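Atp-dependent DNA ligase (Psychromonas sp., PDB 4D05) probably seals nicks in DNA by ATP-dependent phosphodiester bond formation, passing through a covalent enzyme-adenylate intermediate. Local coordinates at residues M62-I68 against Q92-F98; P4-L8 against I30-W34; Q20-K26 against G154-Q160. All blocks are in the same frame, centred on the assembly; numbering follows the deposited sequence. Where two conformers were deposited one is given.

Contacts 1 and 3 are buried strand pairs in two different sheets, contact 1 in the interior of its sheet and contact 3 at an edge of its own, whereas contact 2 is only partly buried and joins a loop to a strand. Contacts 1 and 2 reach the same sheet, in which strand 30-34 lies beside strand 62-67; contact 3 belongs to the other, across the nucleotide. Backbone hydrogen bonds dominate contacts 1 and 3, while contact 2 relies on prolines against a tyrosine and on one arginine gripping a carbonyl. At AMP, contact 1 offers Phe98 to one adenine face, contact 3 Met156 to the opposite face and Lys26 to the phosphorus, and contact 2 Arg31 to the ribose.

Contact 1 of 3, residues M62-I68 against Q92-F98; sequences MDGELWI and QIKFMIF. With AMP (adenosine monophosphate), chain H.
Phe98 N donates an almost straight hydrogen bond of 2.9 Å to Asp63 O, the first of five backbone bonds that join strands 62-67 and 94-98 in antiparallel fashion. Glu65 with Met96 and Trp67 with Lys94 are hydrogen-bonded pairs; Gly64 with Ile97 and Leu66 with Phe95 are the non-hydrogen-bonded pairs between and beside them. Glycine suits its place, because Gly64 CA already lies 3.5 Å from Phe95 CE1 and a CB would run into that ring and Met96 O.

Both strands belong to the mixed sheet of the adenylation domain, flanked by strands 30-34 and 126-128, and Glu65 and Phe98 line its AMP pocket, as expected for the nucleotide-binding sheet of a covalent nucleotidyltransferase. With chi1 at 56°, Phe98 CG sits between backbone N and carbonyl carbon, which lays the ring back over the neighbouring strand. One face rests on Asp63 O and Gly64 N, and the other takes the adenine, AMP C2 being 3.5 Å from Phe98 CG. Glu65 CG meets the ring's edge, 3.9 Å from Phe98 CE2, while Glu65 OE2 comes within 3.0 Å of AMP O4'.

Apolar contacts fill the face away from the nucleotide, where Leu66 CD2 touches Phe95 CD1 at 3.9 Å and Met62 SE touches Ile97 CD1; Met62 and Met96 were built as selenomethionine. On the Glu65 face, Met96, bent at chi2 and chi3, brings SE obliquely to the indole in a Met-aromatic contact, 5.2 Å from the centroid of the six-membered ring of Trp67. Lys94 runs alongside the indole, its flexible chain bending so that NZ donates to Ile68 O at 2.9 Å.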
loop_
_atom_site.group_PDB
_atom_site.type_symbol
_atom_site.label_atom_id
_atom_site.label_comp_id
_atom_site.label_asym_id
_atom_site.label_seq_id
_atom_site.Cartn_x
_atom_site.Cartn_y
_atom_site.Cartn_z
HETATM N N MSE A 62 14.367 2.503 -13.614
HETATM C CA MSE A 62 12.938 2.282 -13.454
HETATM C C MSE A 62 12.577 1.826 -12.032
HETATM O O MSE A 62 13.316 1.075 -11.413
HETATM C CB MSE A 62 12.429 1.194 -14.459
HETATM C CG MSE A 62 12.709 1.567 -15.963
HETATM SE SE MSE A 62 12.023 0.216 -17.177
HETATM C CE MSE A 62 13.455 -1.083 -16.915
ATOM N N ASP A 63 11.423 2.279 -11.548
ATOM C CA ASP A 63 10.854 1.856 -10.271
ATOM C C ASP A 63 9.619 1.023 -10.549
ATOM O O ASP A 63 8.797 1.435 -11.315
ATOM C CB ASP A 63 10.413 3.075 -9.497
ATOM C CG ASP A 63 11.194 3.293 -8.269
ATOM O OD1 ASP A 63 12.408 3.536 -8.364
ATOM O OD2 ASP A 63 10.583 3.267 -7.187
ATOM N N GLY A 64 9.494 -0.150 -9.924
ATOM C CA GLY A 64 8.349 -1.002 -10.163
ATOM C C GLY A 64 8.135 -2.018 -9.068
ATOM O O GLY A 64 8.828 -2.019 -8.034
ATOM N N GLU A 65 7.143 -2.855 -9.305
ATOM C CA GLU A 65 6.811 -3.935 -8.366
ATOM C C GLU A 65 7.050 -5.271 -9.076
ATOM O O GLU A 65 6.520 -5.476 -10.178
ATOM C CB GLU A 65 5.322 -3.892 -8.003
ATOM C CG GLU A 65 4.933 -2.865 -6.994
ATOM C CD GLU A 65 5.417 -3.095 -5.570
ATOM O OE1 GLU A 65 5.290 -4.211 -4.986
ATOM O OE2 GLU A 65 5.793 -2.088 -4.970
ATOM N N LEU A 66 7.822 -6.170 -8.469
ATOM C CA LEU A 66 7.862 -7.550 -8.945
ATOM C C LEU A 66 6.540 -8.160 -8.485
ATOM O O LEU A 66 6.219 -8.145 -7.282
ATOM C CB LEU A 66 9.057 -8.290 -8.362
ATOM C CG LEU A 66 10.420 -7.686 -8.714
ATOM C CD1 LEU A 66 11.529 -8.342 -7.925
ATOM C CD2 LEU A 66 10.703 -7.821 -10.202
ATOM N N TRP A 67 5.780 -8.705 -9.425
ATOM C CA TRP A 67 4.418 -9.120 -9.132
ATOM C C TRP A 67 3.961 -10.157 -10.136
ATOM O O TRP A 67 4.348 -10.137 -11.316
ATOM C CB TRP A 67 3.550 -7.877 -9.227
ATOM C CG TRP A 67 2.068 -7.969 -8.941
ATOM C CD1 TRP A 67 1.445 -7.899 -7.712
ATOM C CD2 TRP A 67 1.015 -8.001 -9.919
ATOM N NE1 TRP A 67 0.057 -7.897 -7.889
ATOM C CE2 TRP A 67 -0.214 -7.935 -9.230
ATOM C CE3 TRP A 67 1.000 -8.046 -11.305
ATOM C CZ2 TRP A 67 -1.443 -7.960 -9.899
ATOM C CZ3 TRP A 67 -0.224 -8.064 -11.961
ATOM C CH2 TRP A 67 -1.418 -8.005 -11.252
ATOM N N ILE A 68 3.164 -11.098 -9.648
ATOM C CA ILE A 68 2.627 -12.153 -10.492
ATOM C C ILE A 68 1.172 -11.926 -10.814
ATOM O O ILE A 68 0.776 -11.928 -11.990
ATOM C CB ILE A 68 2.807 -13.518 -9.823
ATOM C CG1 ILE A 68 4.304 -13.830 -9.691
ATOM C CG2 ILE A 68 2.111 -14.634 -10.611
ATOM C CD1 ILE A 68 4.630 -15.008 -8.804
ATOM N N GLN A 92 7.330 -16.439 -14.217
ATOM C CA GLN A 92 5.965 -15.981 -13.969
ATOM C C GLN A 92 5.886 -14.562 -13.416
ATOM O O GLN A 92 4.787 -14.006 -13.279
ATOM C CB GLN A 92 5.271 -16.915 -13.024
ATOM C CG GLN A 92 5.823 -16.936 -11.663
ATOM C CD GLN A 92 5.411 -18.221 -10.945
ATOM O OE1 GLN A 92 4.196 -18.508 -10.759
ATOM N NE2 GLN A 92 6.417 -19.019 -10.556
ATOM N N ILE A 93 7.033 -13.993 -13.065
ATOM C CA ILE A 93 7.097 -12.631 -12.535
ATOM C C ILE A 93 7.078 -11.571 -13.653
ATOM O O ILE A 93 7.619 -11.777 -14.723
ATOM C CB ILE A 93 8.363 -12.464 -11.643
ATOM C CG1 ILE A 93 8.292 -13.445 -10.484
ATOM C CG2 ILE A 93 8.481 -11.056 -11.128
ATOM C CD1 ILE A 93 9.442 -13.335 -9.525
ATOM N N LYS A 94 6.418 -10.455 -13.392
ATOM C CA LYS A 94 6.512 -9.278 -14.225
ATOM C C LYS A 94 7.041 -8.150 -13.350
ATOM O O LYS A 94 6.623 -7.991 -12.182
ATOM C CB LYS A 94 5.137 -8.866 -14.778
ATOM C CG LYS A 94 4.535 -9.924 -15.672
ATOM C CD LYS A 94 3.034 -9.901 -15.726
ATOM C CE LYS A 94 2.424 -10.338 -14.389
ATOM N NZ LYS A 94 0.991 -10.591 -14.569
ATOM N N PHE A 95 7.976 -7.382 -13.909
ATOM C CA PHE A 95 8.400 -6.102 -13.345
ATOM C C PHE A 95 7.422 -5.061 -13.844
ATOM O O PHE A 95 7.427 -4.687 -15.037
ATOM C CB PHE A 95 9.843 -5.792 -13.762
ATOM C CG PHE A 95 10.459 -4.569 -13.095
ATOM C CD1 PHE A 95 10.256 -4.274 -11.762
ATOM C CD2 PHE A 95 11.271 -3.725 -13.827
ATOM C CE1 PHE A 95 10.855 -3.153 -11.171
ATOM C CE2 PHE A 95 11.871 -2.631 -13.245
ATOM C CZ PHE A 95 11.644 -2.325 -11.914
HETATM N N MSE A 96 6.527 -4.662 -12.946
HETATM C CA MSE A 96 5.432 -3.755 -13.238
HETATM C C MSE A 96 5.850 -2.360 -12.857
HETATM O O MSE A 96 5.917 -2.022 -11.673
HETATM C CB MSE A 96 4.189 -4.151 -12.391
HETATM C CG MSE A 96 3.714 -5.589 -12.572
HETATM SE SE MSE A 96 2.934 -6.059 -14.262
HETATM C CE MSE A 96 1.413 -4.839 -14.201
ATOM N N ILE A 97 6.152 -1.533 -13.860
ATOM C CA ILE A 97 6.770 -0.250 -13.564
ATOM C C ILE A 97 5.783 0.858 -13.310
ATOM O O ILE A 97 4.710 0.912 -13.930
ATOM C CB ILE A 97 7.810 0.120 -14.624
ATOM C CG1 ILE A 97 7.169 0.388 -15.988
ATOM C CG2 ILE A 97 8.863 -1.009 -14.685
ATOM C CD1 ILE A 97 8.153 0.972 -17.029
ATOM N N PHE A 98 6.190 1.764 -12.426
ATOM C CA PHE A 98 5.367 2.896 -12.081
ATOM C C PHE A 98 6.146 4.228 -12.030
ATOM O O PHE A 98 5.529 5.265 -11.857
ATOM C CB PHE A 98 4.581 2.632 -10.761
ATOM C CG PHE A 98 5.444 2.276 -9.579
ATOM C CD1 PHE A 98 6.213 3.224 -8.968
ATOM C CD2 PHE A 98 5.451 1.004 -9.049
ATOM C CE1 PHE A 98 7.003 2.909 -7.863
ATOM C CE2 PHE A 98 6.237 0.706 -7.929
ATOM C CZ PHE A 98 6.997 1.671 -7.352
HETATM P P AMP H . 1.177 -0.270 0.592
HETATM O O1P AMP H . 0.873 0.574 1.798
HETATM O O2P AMP H . 1.694 -1.696 0.649
HETATM O "O5'" AMP H . 2.065 0.626 -0.371
HETATM C "C5'" AMP H . 2.321 0.041 -1.627
HETATM C "C4'" AMP H . 3.786 0.217 -1.887
HETATM O "O4'" AMP H . 4.142 -0.292 -3.154
HETATM C "C3'" AMP H . 4.063 1.683 -1.870
HETATM O "O3'" AMP H . 5.273 1.806 -1.106
HETATM C "C2'" AMP H . 4.268 2.041 -3.313
HETATM O "O2'" AMP H . 5.355 2.960 -3.181
HETATM C "C1'" AMP H . 4.480 0.710 -4.095
HETATM N N9 AMP H . 3.448 0.532 -5.174
HETATM C C8 AMP H . 2.633 -0.522 -5.460
HETATM N N7 AMP H . 1.800 -0.275 -6.502
HETATM C C5 AMP H . 2.140 0.962 -6.929
HETATM C C6 AMP H . 1.635 1.875 -7.957
HETATM N N6 AMP H . 0.645 1.477 -8.770
HETATM N N1 AMP H . 2.246 3.061 -8.055
HETATM C C2 AMP H . 3.200 3.483 -7.214
HETATM N N3 AMP H . 3.699 2.730 -6.249
HETATM C C4 AMP H . 3.205 1.482 -6.064
#

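Contact 2 of 3, residues P4-L8 against I30-W34; sequences PPIQL and IRAYW
Arg31 reaches across to Gln7 O with both ends of its guanidinium: NH2 donates a hydrogen bond of 3.2 Å to Gln7 O, and NH1 adds a weak one. The NH2 donor lies in the plane of the carbonyl, although the oxygen is tilted 24° from the guanidinium plane. Ile6 covers one face of the same group, its CD1 3.6 Å from Arg31 NE and its CB at the same distance from Arg31 NH2, so a branched apolar side chain shields the flat cation while the edge bonds to oxygen. The arginine spans the gap because CG is turned opposite the backbone N (chi1 -169°) and the chain then runs straight to NE; the length of arginine suits this reach.

Tyr33, two residues on and on the same side of strand 30-34, takes the prolines. Pro5 CD stands over the ring face, 4.1 Å from its centroid in a CH-pi contact, and Pro4 CB packs 3.7 Å from Tyr33 CD2. Ile6 CG2 touches Tyr33 CD1, which leaves the isoleucine wedged between ring and guanidinium.

Further out, Pro5 is the centre of an inverse gamma turn, closed by a weak bond from Ile6 N to Pro4 O, that shapes the loop against the ring. Gln7 N bonds to Tyr164 OH and Gln7 OE1 accepts from Gln165 N, which probably help to place the backbone carbonyl. Arg31 also has a salt bridge to Asp63 whose modelled geometry is doubtful, being too short and resting on one of two conformers of the aspartate. With its side chain about 3 Å from AMP at the nearest atoms, Arg31 forms part of the ribose side of the nucleotide pocket in this ligase.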
loop_
_atom_site.group_PDB
_atom_site.type_symbol
_atom_site.label_atom_id
_atom_site.label_comp_id
_atom_site.label_asym_id
_atom_site.label_seq_id
_atom_site.Cartn_x
_atom_site.Cartn_y
_atom_site.Cartn_z
ATOM N N PRO A 4 18.063 2.057 -2.312
ATOM C CA PRO A 4 17.977 2.846 -3.534
ATOM C C PRO A 4 17.261 4.177 -3.327
ATOM O O PRO A 4 16.485 4.305 -2.387
ATOM C CB PRO A 4 17.203 1.916 -4.487
ATOM C CG PRO A 4 16.454 0.989 -3.613
ATOM C CD PRO A 4 17.254 0.832 -2.370
ATOM N N PRO A 5 17.514 5.141 -4.224
ATOM C CA PRO A 5 17.077 6.545 -4.150
ATOM C C PRO A 5 15.672 6.628 -4.663
ATOM O O PRO A 5 15.422 7.026 -5.801
ATOM C CB PRO A 5 18.040 7.261 -5.093
ATOM C CG PRO A 5 18.294 6.237 -6.152
ATOM C CD PRO A 5 18.309 4.893 -5.443
ATOM N N ILE A 6 14.743 6.217 -3.815
ATOM C CA ILE A 6 13.356 6.103 -4.228
ATOM C C ILE A 6 12.343 7.061 -3.563
ATOM O O ILE A 6 12.513 7.528 -2.416
ATOM C CB ILE A 6 12.909 4.653 -4.090
ATOM C CG1 ILE A 6 13.029 4.156 -2.641
ATOM C CG2 ILE A 6 13.741 3.834 -4.986
ATOM C CD1 ILE A 6 12.372 2.826 -2.384
ATOM N N GLN A 7 11.270 7.335 -4.298
ATOM C CA GLN A 7 10.199 8.212 -3.812
ATOM C C GLN A 7 9.246 7.401 -3.039
ATOM O O GLN A 7 8.959 6.281 -3.470
ATOM C CB GLN A 7 9.417 8.796 -4.983
ATOM C CG GLN A 7 8.312 9.748 -4.581
ATOM C CD GLN A 7 7.968 10.639 -5.783
ATOM O OE1 GLN A 7 8.325 11.804 -5.863
ATOM N NE2 GLN A 7 7.335 10.072 -6.711
ATOM N N LEU A 8 8.751 7.947 -1.923
ATOM C CA LEU A 8 7.794 7.269 -1.075
ATOM C C LEU A 8 6.422 7.977 -0.975
ATOM O O LEU A 8 6.292 9.221 -1.036
ATOM C CB LEU A 8 8.338 7.073 0.348
ATOM C CG LEU A 8 9.750 6.511 0.539
ATOM C CD1 LEU A 8 10.000 6.471 2.032
ATOM C CD2 LEU A 8 9.948 5.099 -0.100
ATOM N N ILE A 30 6.783 -7.083 -4.522
ATOM C CA ILE A 30 8.050 -6.729 -3.936
ATOM C C ILE A 30 8.626 -5.578 -4.745
ATOM O O ILE A 30 8.839 -5.720 -5.952
ATOM C CB ILE A 30 9.023 -7.931 -3.978
ATOM C CG1 ILE A 30 8.547 -9.023 -3.012
ATOM C CG2 ILE A 30 10.440 -7.509 -3.607
ATOM C CD1 ILE A 30 8.600 -8.627 -1.545
ATOM N N ARG A 31 8.863 -4.447 -4.085
ATOM C CA ARG A 31 9.383 -3.300 -4.796
ATOM C C ARG A 31 10.792 -3.567 -5.298
ATOM O O ARG A 31 11.598 -4.171 -4.600
ATOM C CB ARG A 31 9.411 -2.083 -3.889
ATOM C CG ARG A 31 9.688 -0.814 -4.666
ATOM C CD ARG A 31 9.564 0.431 -3.833
ATOM N NE ARG A 31 9.878 1.596 -4.633
ATOM C CZ ARG A 31 9.319 2.787 -4.487
ATOM N NH1 ARG A 31 8.440 3.004 -3.552
ATOM N NH2 ARG A 31 9.675 3.757 -5.281
ATOM N N ALA A 32 11.092 -3.106 -6.506
ATOM C CA ALA A 32 12.434 -3.231 -7.067
ATOM C C ALA A 32 12.790 -1.945 -7.805
ATOM O O ALA A 32 11.957 -1.357 -8.488
ATOM C CB ALA A 32 12.531 -4.426 -8.005
ATOM N N TYR A 33 14.045 -1.537 -7.660
ATOM C CA TYR A 33 14.607 -0.420 -8.372
ATOM C C TYR A 33 15.590 -0.977 -9.389
ATOM O O TYR A 33 16.543 -1.686 -9.045
ATOM C CB TYR A 33 15.329 0.484 -7.384
ATOM C CG TYR A 33 16.122 1.603 -7.996
ATOM C CD1 TYR A 33 15.519 2.743 -8.403
ATOM C CD2 TYR A 33 17.491 1.528 -8.110
ATOM C CE1 TYR A 33 16.265 3.806 -8.945
ATOM C CE2 TYR A 33 18.234 2.561 -8.640
ATOM C CZ TYR A 33 17.609 3.683 -9.078
ATOM O OH TYR A 33 18.319 4.732 -9.618
ATOM N N TRP A 34 15.325 -0.667 -10.649
ATOM C CA TRP A 34 16.236 -1.008 -11.745
ATOM C C TRP A 34 17.159 0.143 -11.997
ATOM O O TRP A 34 16.737 1.242 -12.346
ATOM C CB TRP A 34 15.439 -1.326 -13.000
ATOM C CG TRP A 34 16.221 -1.483 -14.263
ATOM C CD1 TRP A 34 16.313 -0.575 -15.263
ATOM C CD2 TRP A 34 16.995 -2.618 -14.681
ATOM N NE1 TRP A 34 17.087 -1.060 -16.286
ATOM C CE2 TRP A 34 17.518 -2.316 -15.958
ATOM C CE3 TRP A 34 17.287 -3.853 -14.115
ATOM C CZ2 TRP A 34 18.322 -3.201 -16.658
ATOM C CZ3 TRP A 34 18.074 -4.730 -14.812
ATOM C CH2 TRP A 34 18.587 -4.402 -16.070
#

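Contact 3 of 3, residues Q20-K26 against G154-Q160. With AMP (adenosine monophosphate), chain H.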
loop_
_atom_site.group_PDB
_atom_site.type_symbol
_atom_site.label_atom_id
_atom_site.label_comp_id
_atom_site.label_asym_id
_atom_site.label_seq_id
_atom_site.Cartn_x
_atom_site.Cartn_y
_atom_site.Cartn_z
ATOM N N GLN A 20 -6.333 16.033 -11.170
ATOM C CA GLN A 20 -4.924 16.314 -11.442
ATOM C C GLN A 20 -4.059 15.089 -11.223
ATOM O O GLN A 20 -2.852 15.157 -11.464
ATOM C CB GLN A 20 -4.438 17.414 -10.532
ATOM C CG GLN A 20 -5.308 18.580 -10.594
ATOM C CD GLN A 20 -4.590 19.757 -11.058
ATOM O OE1 GLN A 20 -4.063 19.766 -12.172
ATOM N NE2 GLN A 20 -4.540 20.777 -10.218
ATOM N N TYR A 21 -4.660 13.980 -10.787
ATOM C CA TYR A 21 -3.875 12.789 -10.443
ATOM C C TYR A 21 -4.089 11.622 -11.376
ATOM O O TYR A 21 -5.221 11.294 -11.741
ATOM C CB TYR A 21 -4.234 12.311 -9.039
ATOM C CG TYR A 21 -3.853 13.303 -8.014
ATOM C CD1 TYR A 21 -4.648 14.419 -7.791
ATOM C CD2 TYR A 21 -2.689 13.164 -7.287
ATOM C CE1 TYR A 21 -4.289 15.357 -6.882
ATOM C CE2 TYR A 21 -2.328 14.107 -6.367
ATOM C CZ TYR A 21 -3.140 15.212 -6.170
ATOM O OH TYR A 21 -2.809 16.196 -5.270
ATOM N N TYR A 22 -2.996 10.948 -11.716
ATOM C CA TYR A 22 -3.086 9.663 -12.367
ATOM C C TYR A 22 -3.331 8.583 -11.315
ATOM O O TYR A 22 -2.644 8.527 -10.291
ATOM C CB TYR A 22 -1.808 9.352 -13.178
ATOM C CG TYR A 22 -1.839 10.095 -14.505
ATOM C CD1 TYR A 22 -2.557 9.585 -15.586
ATOM C CD2 TYR A 22 -1.211 11.309 -14.645
ATOM C CE1 TYR A 22 -2.617 10.271 -16.805
ATOM C CE2 TYR A 22 -1.265 12.007 -15.839
ATOM C CZ TYR A 22 -1.971 11.487 -16.909
ATOM O OH TYR A 22 -2.008 12.206 -18.097
ATOM N N VAL A 23 -4.286 7.710 -11.608
ATOM C CA VAL A 23 -4.731 6.689 -10.670
ATOM C C VAL A 23 -4.356 5.324 -11.210
ATOM O O VAL A 23 -4.609 5.015 -12.366
ATOM C CB VAL A 23 -6.260 6.775 -10.456
ATOM C CG1 VAL A 23 -6.713 5.758 -9.441
ATOM C CG2 VAL A 23 -6.626 8.178 -10.065
ATOM N N SER A 24 -3.765 4.501 -10.338
ATOM C CA SER A 24 -3.324 3.178 -10.711
ATOM C C SER A 24 -3.655 2.212 -9.581
ATOM O O SER A 24 -3.940 2.616 -8.461
ATOM C CB SER A 24 -1.795 3.193 -10.961
ATOM O OG SER A 24 -1.108 3.567 -9.782
ATOM N N GLU A 25 -3.635 0.930 -9.890
ATOM C CA GLU A 25 -3.858 -0.109 -8.866
ATOM C C GLU A 25 -2.625 -0.280 -7.990
ATOM O O GLU A 25 -1.495 -0.447 -8.475
ATOM C CB GLU A 25 -4.202 -1.438 -9.540
ATOM C CG GLU A 25 -4.558 -2.539 -8.520
ATOM C CD GLU A 25 -5.069 -3.815 -9.138
ATOM O OE1 GLU A 25 -5.562 -3.757 -10.284
ATOM O OE2 GLU A 25 -4.982 -4.889 -8.469
ATOM N N LYS A 26 -2.835 -0.236 -6.684
ATOM C CA LYS A 26 -1.782 -0.521 -5.715
ATOM C C LYS A 26 -1.519 -2.038 -5.754
ATOM O O LYS A 26 -2.406 -2.822 -5.462
ATOM C CB LYS A 26 -2.280 -0.106 -4.332
ATOM C CG LYS A 26 -1.264 -0.157 -3.202
ATOM C CD LYS A 26 -1.965 0.347 -1.933
ATOM C CE LYS A 26 -0.945 0.640 -0.808
ATOM N NZ LYS A 26 -0.452 -0.677 -0.391
ATOM N N GLY A 154 -5.766 -1.861 -3.498
ATOM C CA GLY A 154 -6.168 -0.479 -3.364
ATOM C C GLY A 154 -5.723 0.309 -4.583
ATOM O O GLY A 154 -5.503 -0.274 -5.653
ATOM N N LEU A 155 -5.621 1.630 -4.411
ATOM C CA LEU A 155 -5.213 2.518 -5.501
ATOM C C LEU A 155 -4.039 3.392 -5.089
ATOM O O LEU A 155 -3.782 3.600 -3.904
ATOM C CB LEU A 155 -6.388 3.438 -5.896
ATOM C CG LEU A 155 -7.631 2.713 -6.380
ATOM C CD1 LEU A 155 -8.800 3.693 -6.585
ATOM C CD2 LEU A 155 -7.296 2.006 -7.638
HETATM N N MSE A 156 -3.322 3.902 -6.082
HETATM C CA MSE A 156 -2.333 4.929 -5.900
HETATM C C MSE A 156 -2.670 6.122 -6.777
HETATM O O MSE A 156 -3.173 5.948 -7.870
HETATM C CB MSE A 156 -0.931 4.428 -6.318
HETATM C CG MSE A 156 -0.459 3.161 -5.593
HETATM SE SE MSE A 156 -0.021 3.485 -3.697
HETATM C CE MSE A 156 1.208 5.001 -3.948
ATOM N N LEU A 157 -2.368 7.326 -6.276
ATOM C CA LEU A 157 -2.593 8.567 -6.978
ATOM C C LEU A 157 -1.249 9.304 -7.114
ATOM O O LEU A 157 -0.505 9.439 -6.144
ATOM C CB LEU A 157 -3.555 9.457 -6.206
ATOM C CG LEU A 157 -5.032 8.994 -6.192
ATOM C CD1 LEU A 157 -5.304 7.923 -5.138
ATOM C CD2 LEU A 157 -5.946 10.144 -5.942
ATOM N N HIS A 158 -0.976 9.822 -8.305
ATOM C CA HIS A 158 0.282 10.545 -8.523
ATOM C C HIS A 158 -0.000 11.780 -9.363
ATOM O O HIS A 158 -0.522 11.685 -10.466
ATOM C CB HIS A 158 1.262 9.610 -9.218
ATOM C CG HIS A 158 2.683 10.074 -9.181
ATOM N ND1 HIS A 158 3.732 9.235 -9.486
ATOM C CD2 HIS A 158 3.231 11.274 -8.899
ATOM C CE1 HIS A 158 4.870 9.885 -9.343
ATOM N NE2 HIS A 158 4.597 11.138 -9.022
ATOM N N HIS A 159 0.288 12.943 -8.801
ATOM C CA HIS A 159 -0.005 14.210 -9.452
ATOM C C HIS A 159 0.719 14.308 -10.800
ATOM O O HIS A 159 1.935 14.063 -10.896
ATOM C CB HIS A 159 0.374 15.360 -8.521
ATOM C CG HIS A 159 -0.240 16.666 -8.891
ATOM N ND1 HIS A 159 0.124 17.352 -10.024
ATOM C CD2 HIS A 159 -1.192 17.411 -8.283
ATOM C CE1 HIS A 159 -0.573 18.477 -10.096
ATOM N NE2 HIS A 159 -1.388 18.530 -9.056
ATOM N N GLN A 160 -0.039 14.684 -11.830
ATOM C CA GLN A 160 0.494 14.747 -13.211
ATOM C C GLN A 160 1.692 15.695 -13.356
ATOM O O GLN A 160 2.524 15.503 -14.243
ATOM C CB GLN A 160 -0.629 15.133 -14.201
ATOM C CG GLN A 160 -1.173 16.507 -13.953
ATOM C CD GLN A 160 -2.483 16.761 -14.660
ATOM O OE1 GLN A 160 -2.948 15.941 -15.439
ATOM N NE2 GLN A 160 -3.098 17.894 -14.368
HETATM P P AMP H . 1.177 -0.270 0.592
HETATM O O1P AMP H . 0.873 0.574 1.798
HETATM O O2P AMP H . 1.694 -1.696 0.649
HETATM O "O5'" AMP H . 2.065 0.626 -0.371
HETATM C "C5'" AMP H . 2.321 0.041 -1.627
HETATM C "C4'" AMP H . 3.786 0.217 -1.887
HETATM O "O4'" AMP H . 4.142 -0.292 -3.154
HETATM C "C3'" AMP H . 4.063 1.683 -1.870
HETATM O "O3'" AMP H . 5.273 1.806 -1.106
HETATM C "C2'" AMP H . 4.268 2.041 -3.313
HETATM O "O2'" AMP H . 5.355 2.960 -3.181
HETATM C "C1'" AMP H . 4.480 0.710 -4.095
HETATM N N9 AMP H . 3.448 0.532 -5.174
HETATM C C8 AMP H . 2.633 -0.522 -5.460
HETATM N N7 AMP H . 1.800 -0.275 -6.502
HETATM C C5 AMP H . 2.140 0.962 -6.929
HETATM C C6 AMP H . 1.635 1.875 -7.957
HETATM N N6 AMP H . 0.645 1.477 -8.770
HETATM N N1 AMP H . 2.246 3.061 -8.055
HETATM C C2 AMP H . 3.200 3.483 -7.214
HETATM N N3 AMP H . 3.699 2.730 -6.249
HETATM C C4 AMP H . 3.205 1.482 -6.064
#
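AMP N6 donates two hydrogen bonds of 2.9 Å, to Ser24 OG and to Glu25 O, and the small Ser24, whose OG also touches Met156 CB, leaves room for the base. Between the strands, Met156 N makes a 2.8 Å hydrogen bond to Ser24 O, with a CA-H...O contact from Leu155 CA as a lesser addition. Similar backbone bonds pair Tyr22 with His158 in this antiparallel part of the sheet, while Val23 and Leu155 turn to helix 137-149.

At the far end, His159 directs its edge at the face of Tyr21 in a T-shaped pair, centroids 5.0 Å apart and planes at 77°. Gln20 CB lies over the imidazole face, 4.0 Å from its centroid, and ND1 bonds to Asp161 N. Replacing His159 by alanine is likely to leave the Tyr21 face and Gln20 CB without their flat partner and Asp161 N without its acceptor.

Met156, built as selenomethionine and bent at chi2 (-71°), curls its chain over the adenine, CG 3.4 Å from AMP C6. The backbone angles of Gly154 suit only glycine, since a CB would jam against the preceding carbonyl O; Lys26 CB packs 3.5 Å from Gly154 C. The lysine, extended to CE and bent at its end, makes a covalent bond of 1.9 Å from NZ to AMP P. This is the lysyl-adenylate of the ligase reaction, from which AMP would next pass to the 5'-phosphate of nicked DNA.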